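Local coordinates for secreted effector protein SopD (Salmonella typhimurium, PDB 5CPC) that acts as a type III secreted effector that alters host cell physiology and works together with SopB in membrane fission and macropinosome formation during invasion, at residues 206-211 against 291-295; 224-230 against 307-313; 233-237 against 296-302; 243-248 against 275-281. All coordinates share one frame; numbering follows the deposited sequence.

Interaction 1: 206-211 against 291-295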
loop_
_atom_site.group_PDB
_atom_site.type_symbol
_atom_site.label_atom_id
_atom_site.label_comp_id
_atom_site.label_asym_id
_atom_site.label_seq_id
_atom_site.Cartn_x
_atom_site.Cartn_y
_atom_site.Cartn_z
ATOM N N SER A 206 25.954 13.571 -10.871
ATOM C CA SER A 206 26.462 14.877 -10.671
ATOM C C SER A 206 26.520 15.273 -9.173
ATOM O O SER A 206 26.534 16.452 -8.891
ATOM C CB SER A 206 25.526 15.858 -11.379
ATOM O OG SER A 206 24.291 15.833 -10.716
ATOM N N LEU A 207 26.483 14.305 -8.239
ATOM C CA LEU A 207 26.318 14.610 -6.807
ATOM C C LEU A 207 27.703 14.650 -6.174
ATOM O O LEU A 207 28.554 13.859 -6.517
ATOM C CB LEU A 207 25.526 13.507 -6.086
ATOM C CG LEU A 207 24.066 13.337 -6.565
ATOM C CD1 LEU A 207 23.313 12.363 -5.654
ATOM C CD2 LEU A 207 23.359 14.802 -6.550
ATOM N N THR A 208 27.903 15.579 -5.270
ATOM C CA THR A 208 29.163 15.679 -4.561
ATOM C C THR A 208 29.076 14.669 -3.411
ATOM O O THR A 208 27.985 14.167 -3.112
ATOM C CB THR A 208 29.334 17.061 -3.968
ATOM O OG1 THR A 208 28.333 17.199 -2.985
ATOM C CG2 THR A 208 29.191 18.244 -5.032
ATOM N N ALA A 209 30.205 14.391 -2.766
ATOM C CA ALA A 209 30.201 13.442 -1.651
ATOM C C ALA A 209 29.241 13.964 -0.525
ATOM O O ALA A 209 28.511 13.154 0.055
ATOM C CB ALA A 209 31.645 13.226 -1.097
ATOM N N ASP A 210 29.226 15.288 -0.257
ATOM C CA ASP A 210 28.276 15.876 0.761
ATOM C C ASP A 210 26.770 15.590 0.426
ATOM O O ASP A 210 25.977 15.207 1.303
ATOM C CB ASP A 210 28.532 17.404 0.972
ATOM C CG ASP A 210 29.909 17.677 1.687
ATOM O OD1 ASP A 210 30.442 16.784 2.393
ATOM O OD2 ASP A 210 30.487 18.756 1.511
ATOM N N GLU A 211 26.398 15.811 -0.848
ATOM C CA GLU A 211 25.014 15.524 -1.343
ATOM C C GLU A 211 24.593 14.063 -1.184
ATOM O O GLU A 211 23.469 13.764 -0.747
ATOM C CB GLU A 211 24.888 16.014 -2.802
ATOM C CG GLU A 211 25.042 17.568 -2.799
ATOM C CD GLU A 211 24.937 18.181 -4.160
ATOM O OE1 GLU A 211 25.390 17.586 -5.142
ATOM O OE2 GLU A 211 24.410 19.298 -4.243
ATOM N N ILE A 291 18.558 18.956 -3.623
ATOM C CA ILE A 291 19.281 17.912 -4.339
ATOM C C ILE A 291 18.397 17.023 -5.240
ATOM O O ILE A 291 18.759 16.660 -6.350
ATOM C CB ILE A 291 20.000 16.952 -3.270
ATOM C CG1 ILE A 291 20.994 17.742 -2.398
ATOM C CG2 ILE A 291 20.715 15.843 -4.017
ATOM C CD1 ILE A 291 21.414 17.039 -1.105
ATOM N N LEU A 292 17.237 16.633 -4.741
ATOM C CA LEU A 292 16.228 15.954 -5.553
ATOM C C LEU A 292 15.923 16.756 -6.783
ATOM O O LEU A 292 15.866 16.218 -7.898
ATOM C CB LEU A 292 14.922 15.737 -4.693
ATOM C CG LEU A 292 15.137 14.772 -3.516
ATOM C CD1 LEU A 292 13.873 14.596 -2.699
ATOM C CD2 LEU A 292 15.691 13.384 -3.928
ATOM N N GLU A 293 15.746 18.058 -6.601
ATOM C CA GLU A 293 15.384 18.892 -7.776
ATOM C C GLU A 293 16.463 18.799 -8.827
ATOM O O GLU A 293 16.155 18.714 -10.049
ATOM C CB GLU A 293 15.167 20.373 -7.410
ATOM C CG GLU A 293 14.776 21.195 -8.647
ATOM C CD GLU A 293 14.911 22.676 -8.455
ATOM O OE1 GLU A 293 14.056 23.389 -8.982
ATOM O OE2 GLU A 293 15.874 23.166 -7.817
ATOM N N LYS A 294 17.732 18.764 -8.360
ATOM C CA LYS A 294 18.882 18.711 -9.276
ATOM C C LYS A 294 18.841 17.395 -10.003
ATOM O O LYS A 294 19.003 17.360 -11.211
ATOM C CB LYS A 294 20.210 18.899 -8.505
ATOM C CG LYS A 294 21.540 18.481 -9.237
ATOM C CD LYS A 294 22.885 18.641 -8.297
ATOM C CE LYS A 294 23.127 20.064 -7.754
ATOM N NZ LYS A 294 22.637 20.339 -6.300
ATOM N N LEU A 295 18.626 16.306 -9.280
ATOM C CA LEU A 295 18.542 14.976 -9.881
ATOM C C LEU A 295 17.348 14.861 -10.868
ATOM O O LEU A 295 17.454 14.313 -11.982
ATOM C CB LEU A 295 18.402 13.953 -8.764
ATOM C CG LEU A 295 19.617 13.775 -7.848
ATOM C CD1 LEU A 295 19.310 12.805 -6.689
ATOM C CD2 LEU A 295 20.724 13.232 -8.743
#

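Interaction 2: 224-230 against 307-313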
loop_
_atom_site.group_PDB
_atom_site.type_symbol
_atom_site.label_atom_id
_atom_site.label_comp_id
_atom_site.label_asym_id
_atom_site.label_seq_id
_atom_site.Cartn_x
_atom_site.Cartn_y
_atom_site.Cartn_z
ATOM N N GLU A 224 22.568 4.164 -2.826
ATOM C CA GLU A 224 22.549 3.312 -4.010
ATOM C C GLU A 224 21.685 4.002 -5.090
ATOM O O GLU A 224 20.466 4.134 -4.912
ATOM C CB GLU A 224 22.021 1.881 -3.692
ATOM C CG GLU A 224 21.585 1.023 -4.947
ATOM C CD GLU A 224 22.699 0.878 -6.009
ATOM O OE1 GLU A 224 22.479 1.151 -7.227
ATOM O OE2 GLU A 224 23.812 0.476 -5.634
ATOM N N PRO A 225 22.313 4.431 -6.219
ATOM C CA PRO A 225 21.477 5.211 -7.195
ATOM C C PRO A 225 20.253 4.448 -7.771
ATOM O O PRO A 225 19.235 5.068 -8.073
ATOM C CB PRO A 225 22.439 5.612 -8.294
ATOM C CG PRO A 225 23.876 5.033 -7.864
ATOM C CD PRO A 225 23.669 4.093 -6.715
ATOM N N THR A 226 20.337 3.130 -7.892
ATOM C CA THR A 226 19.204 2.424 -8.410
ATOM C C THR A 226 18.070 2.249 -7.411
ATOM O O THR A 226 17.005 1.771 -7.812
ATOM C CB THR A 226 19.578 1.048 -9.042
ATOM O OG1 THR A 226 20.132 0.210 -8.039
ATOM C CG2 THR A 226 20.614 1.204 -10.210
ATOM N N THR A 227 18.254 2.588 -6.129
ATOM C CA THR A 227 17.168 2.339 -5.164
ATOM C C THR A 227 16.860 3.534 -4.325
ATOM O O THR A 227 15.850 3.514 -3.612
ATOM C CB THR A 227 17.482 1.216 -4.121
ATOM O OG1 THR A 227 18.698 1.555 -3.438
ATOM C CG2 THR A 227 17.652 -0.148 -4.745
ATOM N N GLN A 228 17.712 4.559 -4.371
ATOM C CA GLN A 228 17.589 5.703 -3.436
ATOM C C GLN A 228 16.246 6.408 -3.519
ATOM O O GLN A 228 15.839 7.077 -2.581
ATOM C CB GLN A 228 18.654 6.790 -3.779
ATOM C CG GLN A 228 19.076 7.655 -2.607
ATOM C CD GLN A 228 19.813 6.799 -1.565
ATOM O OE1 GLN A 228 20.395 5.781 -1.911
ATOM N NE2 GLN A 228 19.790 7.220 -0.296
ATOM N N PHE A 229 15.583 6.338 -4.671
ATOM C CA PHE A 229 14.420 7.174 -4.916
ATOM C C PHE A 229 13.062 6.442 -4.908
ATOM O O PHE A 229 12.029 7.079 -5.184
ATOM C CB PHE A 229 14.669 7.918 -6.229
ATOM C CG PHE A 229 16.022 8.586 -6.247
ATOM C CD1 PHE A 229 16.317 9.591 -5.310
ATOM C CD2 PHE A 229 17.031 8.092 -7.028
ATOM C CE1 PHE A 229 17.560 10.122 -5.227
ATOM C CE2 PHE A 229 18.272 8.641 -6.998
ATOM C CZ PHE A 229 18.563 9.680 -6.097
ATOM N N CYS A 230 13.059 5.136 -4.591
ATOM C CA CYS A 230 11.806 4.311 -4.605
ATOM C C CYS A 230 10.702 4.843 -3.718
ATOM O O CYS A 230 9.553 4.613 -3.990
ATOM C CB CYS A 230 12.061 2.819 -4.335
ATOM S SG CYS A 230 12.729 2.493 -2.629
ATOM N N LYS A 307 20.533 1.957 -13.745
ATOM C CA LYS A 307 21.857 1.811 -14.281
ATOM C C LYS A 307 21.850 0.481 -15.007
ATOM O O LYS A 307 21.228 -0.480 -14.548
ATOM C CB LYS A 307 22.934 1.850 -13.177
ATOM C CG LYS A 307 24.376 2.177 -13.653
ATOM C CD LYS A 307 25.449 2.025 -12.525
ATOM C CE LYS A 307 25.396 0.624 -11.826
ATOM N NZ LYS A 307 24.695 0.676 -10.433
ATOM N N ASP A 308 22.519 0.467 -16.160
ATOM C CA ASP A 308 22.660 -0.707 -17.040
ATOM C C ASP A 308 21.340 -1.455 -17.243
ATOM O O ASP A 308 21.328 -2.667 -17.256
ATOM C CB ASP A 308 23.785 -1.646 -16.531
ATOM C CG ASP A 308 25.171 -0.965 -16.496
ATOM O OD1 ASP A 308 25.629 -0.461 -17.565
ATOM O OD2 ASP A 308 25.814 -0.936 -15.407
ATOM N N GLY A 309 20.235 -0.704 -17.360
ATOM C CA GLY A 309 18.867 -1.270 -17.432
ATOM C C GLY A 309 18.168 -1.864 -16.191
ATOM O O GLY A 309 17.103 -2.536 -16.332
ATOM N N CYS A 310 18.685 -1.616 -14.979
ATOM C CA CYS A 310 18.130 -2.313 -13.759
ATOM C C CYS A 310 17.462 -1.592 -12.571
ATOM O O CYS A 310 17.695 -1.975 -11.384
ATOM C CB CYS A 310 19.178 -3.272 -13.190
ATOM S SG CYS A 310 19.568 -4.579 -14.352
ATOM N N SER A 311 16.559 -0.656 -12.822
ATOM C CA SER A 311 15.978 0.126 -11.716
ATOM C C SER A 311 15.051 -0.575 -10.712
ATOM O O SER A 311 14.224 -1.395 -11.082
ATOM C CB SER A 311 15.244 1.332 -12.284
ATOM O OG SER A 311 14.843 2.213 -11.256
ATOM N N ARG A 312 15.195 -0.189 -9.444
ATOM C CA ARG A 312 14.176 -0.370 -8.423
ATOM C C ARG A 312 13.782 0.971 -7.851
ATOM O O ARG A 312 13.522 1.073 -6.650
ATOM C CB ARG A 312 14.699 -1.231 -7.290
ATOM C CG ARG A 312 15.076 -2.618 -7.732
ATOM C CD ARG A 312 16.135 -3.203 -6.830
ATOM N NE ARG A 312 17.424 -2.697 -7.234
ATOM C CZ ARG A 312 18.577 -3.001 -6.636
ATOM N NH1 ARG A 312 18.599 -3.797 -5.571
ATOM N NH2 ARG A 312 19.710 -2.479 -7.085
ATOM N N ASN A 313 13.803 2.010 -8.699
ATOM C CA ASN A 313 13.286 3.308 -8.291
ATOM C C ASN A 313 11.799 3.512 -8.698
ATOM O O ASN A 313 11.290 4.632 -8.689
ATOM C CB ASN A 313 14.181 4.441 -8.789
ATOM C CG ASN A 313 15.459 4.610 -7.930
ATOM O OD1 ASN A 313 15.400 4.640 -6.704
ATOM N ND2 ASN A 313 16.616 4.711 -8.593
#

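Interaction 3: 233-237 against 296-302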
loop_
_atom_site.group_PDB
_atom_site.type_symbol
_atom_site.label_atom_id
_atom_site.label_comp_id
_atom_site.label_asym_id
_atom_site.label_seq_id
_atom_site.Cartn_x
_atom_site.Cartn_y
_atom_site.Cartn_z
ATOM N N GLY A 233 7.945 10.820 -4.196
ATOM C CA GLY A 233 7.042 11.338 -5.179
ATOM C C GLY A 233 7.324 12.777 -5.586
ATOM O O GLY A 233 8.101 13.463 -4.943
ATOM N N TYR A 234 6.686 13.220 -6.673
ATOM C CA TYR A 234 6.881 14.538 -7.211
ATOM C C TYR A 234 5.727 14.941 -8.128
ATOM O O TYR A 234 5.197 14.092 -8.860
ATOM C CB TYR A 234 8.199 14.608 -8.071
ATOM C CG TYR A 234 8.664 13.303 -8.723
ATOM C CD1 TYR A 234 8.209 12.934 -9.994
ATOM C CD2 TYR A 234 9.601 12.482 -8.104
ATOM C CE1 TYR A 234 8.664 11.770 -10.596
ATOM C CE2 TYR A 234 10.079 11.318 -8.703
ATOM C CZ TYR A 234 9.615 10.985 -9.949
ATOM O OH TYR A 234 10.048 9.857 -10.591
ATOM N N GLN A 235 5.394 16.230 -8.105
ATOM C CA GLN A 235 4.468 16.850 -9.054
ATOM C C GLN A 235 4.881 18.284 -9.267
ATOM O O GLN A 235 5.402 18.915 -8.374
ATOM C CB GLN A 235 2.985 16.809 -8.597
ATOM C CG GLN A 235 2.708 16.952 -7.098
ATOM C CD GLN A 235 1.253 17.461 -6.780
ATOM O OE1 GLN A 235 0.334 17.395 -7.629
ATOM N NE2 GLN A 235 1.076 18.018 -5.566
ATOM N N GLU A 236 4.613 18.783 -10.467
ATOM C CA GLU A 236 4.894 20.106 -10.843
ATOM C C GLU A 236 3.564 20.844 -10.639
ATOM O O GLU A 236 2.484 20.349 -11.006
ATOM C CB GLU A 236 5.409 20.130 -12.295
ATOM C CG GLU A 236 6.562 19.099 -12.572
ATOM C CD GLU A 236 7.195 19.210 -13.991
ATOM O OE1 GLU A 236 8.109 18.415 -14.344
ATOM O OE2 GLU A 236 6.771 20.085 -14.769
ATOM N N VAL A 237 3.645 21.989 -9.969
ATOM C CA VAL A 237 2.469 22.756 -9.560
ATOM C C VAL A 237 2.867 24.220 -9.655
ATOM O O VAL A 237 3.857 24.647 -9.053
ATOM C CB VAL A 237 1.939 22.301 -8.143
ATOM C CG1 VAL A 237 3.107 21.997 -7.174
ATOM C CG2 VAL A 237 0.911 23.278 -7.551
ATOM N N TYR A 296 16.209 15.430 -10.479
ATOM C CA TYR A 296 14.983 15.297 -11.289
ATOM C C TYR A 296 15.209 16.021 -12.597
ATOM O O TYR A 296 14.922 15.467 -13.652
ATOM C CB TYR A 296 13.850 15.904 -10.496
ATOM C CG TYR A 296 12.503 16.134 -11.182
ATOM C CD1 TYR A 296 11.545 15.152 -11.165
ATOM C CD2 TYR A 296 12.159 17.390 -11.697
ATOM C CE1 TYR A 296 10.262 15.362 -11.727
ATOM C CE2 TYR A 296 10.856 17.620 -12.256
ATOM C CZ TYR A 296 9.938 16.581 -12.272
ATOM O OH TYR A 296 8.693 16.751 -12.800
ATOM N N LEU A 297 15.819 17.232 -12.535
ATOM C CA LEU A 297 16.040 18.075 -13.717
ATOM C C LEU A 297 17.073 17.461 -14.647
ATOM O O LEU A 297 17.056 17.735 -15.850
ATOM C CB LEU A 297 16.496 19.489 -13.324
ATOM C CG LEU A 297 15.366 20.377 -12.773
ATOM C CD1 LEU A 297 15.864 21.806 -12.540
ATOM C CD2 LEU A 297 14.087 20.384 -13.654
ATOM N N THR A 298 17.934 16.606 -14.099
ATOM C CA THR A 298 18.997 15.960 -14.874
ATOM C C THR A 298 18.737 14.514 -15.213
ATOM O O THR A 298 19.606 13.828 -15.805
ATOM C CB THR A 298 20.389 16.068 -14.134
ATOM O OG1 THR A 298 20.268 15.673 -12.739
ATOM C CG2 THR A 298 20.843 17.536 -14.187
ATOM N N HIS A 299 17.552 14.042 -14.850
ATOM C CA HIS A 299 17.086 12.776 -15.300
ATOM C C HIS A 299 15.671 12.845 -15.936
ATOM O O HIS A 299 14.753 12.030 -15.599
ATOM C CB HIS A 299 17.129 11.784 -14.131
ATOM C CG HIS A 299 18.513 11.420 -13.733
ATOM N ND1 HIS A 299 19.272 12.205 -12.896
ATOM C CD2 HIS A 299 19.284 10.362 -14.066
ATOM C CE1 HIS A 299 20.467 11.659 -12.754
ATOM N NE2 HIS A 299 20.490 10.530 -13.434
ATOM N N GLU A 300 15.519 13.803 -16.865
ATOM C CA GLU A 300 14.380 13.872 -17.763
ATOM C C GLU A 300 13.132 14.004 -16.941
ATOM O O GLU A 300 12.155 13.380 -17.232
ATOM C CB GLU A 300 14.385 12.678 -18.744
ATOM C CG GLU A 300 15.694 12.737 -19.616
ATOM C CD GLU A 300 15.787 11.728 -20.774
ATOM O OE1 GLU A 300 14.935 10.852 -20.954
ATOM O OE2 GLU A 300 16.749 11.797 -21.534
ATOM N N ARG A 301 13.202 14.826 -15.893
ATOM C CA ARG A 301 12.067 15.101 -14.999
ATOM C C ARG A 301 11.449 13.822 -14.441
ATOM O O ARG A 301 10.214 13.614 -14.487
ATOM C CB ARG A 301 11.001 15.934 -15.722
ATOM C CG ARG A 301 11.492 17.218 -16.290
ATOM C CD ARG A 301 10.361 18.228 -16.717
ATOM N NE ARG A 301 11.018 19.519 -16.848
ATOM C CZ ARG A 301 10.966 20.507 -15.950
ATOM N NH1 ARG A 301 10.209 20.409 -14.869
ATOM N NH2 ARG A 301 11.659 21.627 -16.159
ATOM N N SER A 302 12.315 12.947 -13.946
ATOM C CA SER A 302 11.916 11.731 -13.243
ATOM C C SER A 302 12.996 11.384 -12.158
ATOM O O SER A 302 14.180 11.770 -12.313
ATOM C CB SER A 302 11.892 10.627 -14.245
ATOM O OG SER A 302 11.531 9.435 -13.585
#

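Interaction 4: 243-248 against 275-281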
loop_
_atom_site.group_PDB
_atom_site.type_symbol
_atom_site.label_atom_id
_atom_site.label_comp_id
_atom_site.label_asym_id
_atom_site.label_seq_id
_atom_site.Cartn_x
_atom_site.Cartn_y
_atom_site.Cartn_z
ATOM N N PHE A 243 8.482 17.777 -4.035
ATOM C CA PHE A 243 8.785 16.399 -3.624
ATOM C C PHE A 243 8.096 16.040 -2.359
ATOM O O PHE A 243 7.681 16.945 -1.613
ATOM C CB PHE A 243 10.287 16.249 -3.440
ATOM C CG PHE A 243 11.034 16.492 -4.701
ATOM C CD1 PHE A 243 11.175 15.481 -5.629
ATOM C CD2 PHE A 243 11.564 17.751 -4.990
ATOM C CE1 PHE A 243 11.776 15.706 -6.866
ATOM C CE2 PHE A 243 12.262 17.967 -6.222
ATOM C CZ PHE A 243 12.338 16.958 -7.152
ATOM N N SER A 244 7.975 14.713 -2.166
ATOM C CA SER A 244 7.294 14.037 -1.049
ATOM C C SER A 244 7.902 12.722 -0.819
ATOM O O SER A 244 8.453 12.139 -1.723
ATOM C CB SER A 244 5.865 13.634 -1.478
ATOM O OG SER A 244 5.191 14.827 -1.402
ATOM N N MET A 245 7.701 12.208 0.376
ATOM C CA MET A 245 7.990 10.826 0.633
ATOM C C MET A 245 6.730 9.955 0.873
ATOM O O MET A 245 5.784 10.380 1.497
ATOM C CB MET A 245 8.951 10.679 1.790
ATOM C CG MET A 245 9.459 9.215 1.909
ATOM S SD MET A 245 10.754 8.931 3.133
ATOM C CE MET A 245 10.388 10.332 4.158
ATOM N N MET A 246 6.765 8.735 0.372
ATOM C CA MET A 246 5.704 7.794 0.579
ATOM C C MET A 246 5.531 7.635 2.120
ATOM O O MET A 246 6.503 7.366 2.848
ATOM C CB MET A 246 6.080 6.445 -0.032
ATOM C CG MET A 246 4.884 5.476 -0.020
ATOM S SD MET A 246 5.182 3.866 -0.733
ATOM C CE MET A 246 4.744 4.268 -2.428
ATOM N N HIS A 247 4.296 7.856 2.574
ATOM C CA HIS A 247 3.919 7.626 3.954
ATOM C C HIS A 247 4.382 6.246 4.417
ATOM O O HIS A 247 4.185 5.318 3.712
ATOM C CB HIS A 247 2.408 7.747 4.130
ATOM C CG HIS A 247 2.013 7.871 5.567
ATOM N ND1 HIS A 247 1.984 6.781 6.421
ATOM C CD2 HIS A 247 1.715 8.958 6.318
ATOM C CE1 HIS A 247 1.631 7.191 7.629
ATOM N NE2 HIS A 247 1.451 8.503 7.591
ATOM N N PRO A 248 5.057 6.138 5.561
ATOM C CA PRO A 248 5.544 4.813 6.001
ATOM C C PRO A 248 4.436 3.725 6.167
ATOM O O PRO A 248 4.709 2.520 5.988
ATOM C CB PRO A 248 6.186 5.084 7.384
ATOM C CG PRO A 248 6.204 6.609 7.579
ATOM C CD PRO A 248 5.327 7.237 6.521
ATOM N N ASN A 275 9.348 4.842 9.457
ATOM C CA ASN A 275 9.197 6.041 10.281
ATOM C C ASN A 275 10.405 6.948 10.377
ATOM O O ASN A 275 10.266 8.172 10.183
ATOM C CB ASN A 275 8.634 5.741 11.671
ATOM C CG ASN A 275 7.174 5.362 11.607
ATOM O OD1 ASN A 275 6.486 5.688 10.642
ATOM N ND2 ASN A 275 6.702 4.652 12.606
ATOM N N GLN A 276 11.561 6.343 10.634
ATOM C CA GLN A 276 12.783 7.075 10.886
ATOM C C GLN A 276 13.219 7.840 9.629
ATOM O O GLN A 276 13.467 9.044 9.669
ATOM C CB GLN A 276 13.868 6.111 11.368
ATOM C CG GLN A 276 15.256 6.756 11.539
ATOM C CD GLN A 276 15.332 7.745 12.719
ATOM O OE1 GLN A 276 14.585 7.625 13.707
ATOM N NE2 GLN A 276 16.250 8.718 12.619
ATOM N N ASP A 277 13.260 7.146 8.495
ATOM C CA ASP A 277 13.567 7.771 7.225
ATOM C C ASP A 277 12.615 8.901 6.891
ATOM O O ASP A 277 13.010 9.999 6.428
ATOM C CB ASP A 277 13.413 6.752 6.151
ATOM C CG ASP A 277 14.587 5.784 6.061
ATOM O OD1 ASP A 277 15.191 5.410 7.095
ATOM O OD2 ASP A 277 14.867 5.364 4.905
ATOM N N TYR A 278 11.345 8.630 7.101
ATOM C CA TYR A 278 10.313 9.624 6.876
ATOM C C TYR A 278 10.567 10.883 7.702
ATOM O O TYR A 278 10.430 12.013 7.215
ATOM C CB TYR A 278 8.952 9.014 7.247
ATOM C CG TYR A 278 7.743 9.818 6.841
ATOM C CD1 TYR A 278 7.342 9.874 5.520
ATOM C CD2 TYR A 278 6.957 10.463 7.800
ATOM C CE1 TYR A 278 6.211 10.600 5.113
ATOM C CE2 TYR A 278 5.812 11.166 7.433
ATOM C CZ TYR A 278 5.447 11.226 6.074
ATOM O OH TYR A 278 4.309 11.889 5.674
ATOM N N ASN A 279 10.880 10.683 8.965
ATOM C CA ASN A 279 11.098 11.814 9.877
ATOM C C ASN A 279 12.398 12.557 9.545
ATOM O O ASN A 279 12.436 13.796 9.592
ATOM C CB ASN A 279 11.044 11.361 11.359
ATOM C CG ASN A 279 9.618 10.934 11.797
ATOM O OD1 ASN A 279 8.623 11.569 11.428
ATOM N ND2 ASN A 279 9.526 9.834 12.531
ATOM N N ASP A 280 13.443 11.802 9.180
ATOM C CA ASP A 280 14.722 12.416 8.783
ATOM C C ASP A 280 14.462 13.259 7.577
ATOM O O ASP A 280 14.937 14.387 7.504
ATOM C CB ASP A 280 15.792 11.366 8.429
ATOM C CG ASP A 280 16.406 10.696 9.663
ATOM O OD1 ASP A 280 16.308 11.293 10.764
ATOM O OD2 ASP A 280 16.987 9.581 9.537
ATOM N N TYR A 281 13.717 12.716 6.622
ATOM C CA TYR A 281 13.526 13.416 5.363
ATOM C C TYR A 281 12.846 14.792 5.678
ATOM O O TYR A 281 13.337 15.848 5.284
ATOM C CB TYR A 281 12.716 12.523 4.354
ATOM C CG TYR A 281 12.134 13.354 3.290
ATOM C CD1 TYR A 281 12.955 13.949 2.335
ATOM C CD2 TYR A 281 10.777 13.605 3.235
ATOM C CE1 TYR A 281 12.438 14.746 1.359
ATOM C CE2 TYR A 281 10.255 14.469 2.256
ATOM C CZ TYR A 281 11.089 15.020 1.318
ATOM O OH TYR A 281 10.622 15.871 0.315
#

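Interaction 1: 206-211 against 291-295
Residues 206-211 run alongside 291-295 with CA atoms 8.0 Å apart at Ser-206 and Leu-295 and 6.9 Å apart at Glu-211 and Ile-291, so the two pieces of chain draw together toward Glu-211. The first is a loop that turns into helix 209-215 at Ala-209; the second is a full turn of helix 285-298. Leu-207 supplies the apolar centre. Its CD2 methyl lies 3.8 Å from CG2 of Ile-291 and equally close to CD2 of Leu-295, one helical turn on, and its side chain meets both at roughly a right angle. Leu-215 and Phe-223 also pack on Leu-207. Beside this apolar patch, the CD1 end of Ile-291 reaches the CB and CG of Glu-211, whose chain continues extended beyond CG to a salt bridge, OE2 to NZ of Lys-294 at 2.9 Å. The ammonium approaches on the syn side, 30° out of the carboxylate plane; bends at chi3 and chi4 of Lys-294 turn it there. The other oxygen is used inside its own segment: OE1 of Glu-211 accepts from N of Thr-208 on the anti side, while OG1 of Thr-208 accepts from N of Glu-211 at 3.2 Å in a nearly straight bond (172°). These reciprocal bonds form a capping box at the N-terminus of helix 209-215, with its glutamate shared by an interhelical salt bridge.

Interaction 2: 224-230 against 307-313
Two irregular loops meet here, with CA atoms 5.2 Å apart at Thr-226 and Ser-311 and 4.1 Å apart at Cys-230 and Asn-313; a type I turn spans 227-230 and a type I' turn 307-310. Asn-313 inserts its amide into the first loop and uses both ends of it. ND2 donates to O of Pro-225 at 2.7 Å, in the carbonyl plane and on a lone pair, while OD1 accepts from N of Phe-229, also at 2.7 Å but with the donor 37° above the amide carbonyl plane. ND2 also bonds to Ile-305 O, which supports the modelled orientation of this buried amide: nitrogen donating to two carbonyls, oxygen accepting from an N-H. Its ND2 lies at the edge of the Phe-229 ring. Next along the chain, Arg-312 donates through N to O of Thr-226 and through NH2 to OG1 of Thr-226, the latter bond 2.9 Å long and tilted from the guanidinium plane. CG2 of Thr-227 sits over the centre of one guanidinium face, 3.5 Å from CZ of Arg-312. OE1 of Glu-224 is gripped by N and OG1 of Thr-226 from opposite faces of its carboxylate plane; a long salt bridge to Lys-307 adds to this. Within the second loop, Ser-311 OG accepts from N of Asn-313 at 2.8 Å. The arrangement is a loop-loop junction built on beta turns and an ST turn, with an asparagine amide bridging the first loop beside a single backbone-backbone bond.

Interaction 3: 233-237 against 296-302
Glu-236 and Tyr-296 meet through OE1 and OH, modelled as a very short hydrogen bond of 2.3 Å whose exact length is doubtful. The same OE1 accepts from NH1 of Arg-301 at 2.9 Å in a fairly straight bond (161°), part of a salt bridge, so, as modelled, one carboxylate oxygen receives two donors. OE1 of Glu-236 lies close to the guanidinium plane of Arg-301, yet NH1 reaches it from 60° out of the carboxylate plane. Glu-236 can span the gap because its chain is extended beyond CG. Deeper in, Tyr-296 turns an edge toward the face of Tyr-234, an edge-to-face pair with centroids 5.3 Å apart and planes at 62°; CE1 of Tyr-296 comes to 3.6 Å from CD1 of Tyr-234. CA of Arg-301 lies over the centre of one face of the Tyr-296 ring. At the inner end, OH of Tyr-234 and OG of Ser-302 are both satisfied by others: they share OE1 of Glu-194, and bond to the backbone N of Leu-303 and of His-304 respectively. The contact thus joins strand 232-237 to the C-terminal end of helix 285-298 and the loop after it, while Val-241 of the partner strand 240-245 touches both Glu-236 and Tyr-296.

Interaction 4: 243-248 against 275-281
The hydroxyl of Tyr-281 is gripped by two groups, hydrogen-bonding to Asp-289 and Lys-285, and its OH also lies against CB of Phe-243 at 3.8 Å where helix 264-283 packs on strand 240-245, one arm of the hairpin with 232-237. Lys-285 also makes a weak bond to O of Phe-243 in the strand. In this strand-on-helix packing the axes of 243-245 and 275-281 approach to 9.5 Å, and their directions lie 154° apart, nearly antiparallel. Met-245 points toward the helix, with CG anti to its own backbone N (chi1 -170°), and it and Tyr-281 run alongside each other, heading opposite ways. CB of Met-245 lies 3.7 Å from CD2 of Tyr-281, and its sulfur makes an oblique Met-aromatic contact with that ring; the exact seat of its terminal methyl is doubtful. Beyond the strand, the chain turns into helix 248-256, with His-247 as N-cap: its ND1 bonds to N of Cys-249. The His-247 and Tyr-278 rings meet obliquely. O of Met-245 lies at the edge of the Tyr-278 ring, in its plane, 3.6 Å from CE1. One turn earlier, OD1 of Asn-275 touches the Pro-248 ring. The proline also makes a CH-pi contact: its CD stands 3.5 Å from the centroid of the Tyr-278 ring, 14° off the normal.

Interactions 1 and 3 use successive parts of helix 285-298, the first toward the start of helix 209-215 and the second toward strand 232-237. Interactions 3 and 4 reach the same two-stranded hairpin, where Gly-233 N probably bonds to Ser-244 O at 2.8 Å. Phe-243 of interaction 4 also packs on Leu-292 and Tyr-296, while Phe-229 of interaction 2 packs on Leu-292 and Leu-295. Interaction 4 is buried and mostly apolar and aromatic. Interaction 3 is also largely buried, but ends in an exposed ion pair. The partly buried interactions 1 and 2 differ: leucine packing beside a salt bridge in one, amide and backbone bonds between loops in the other.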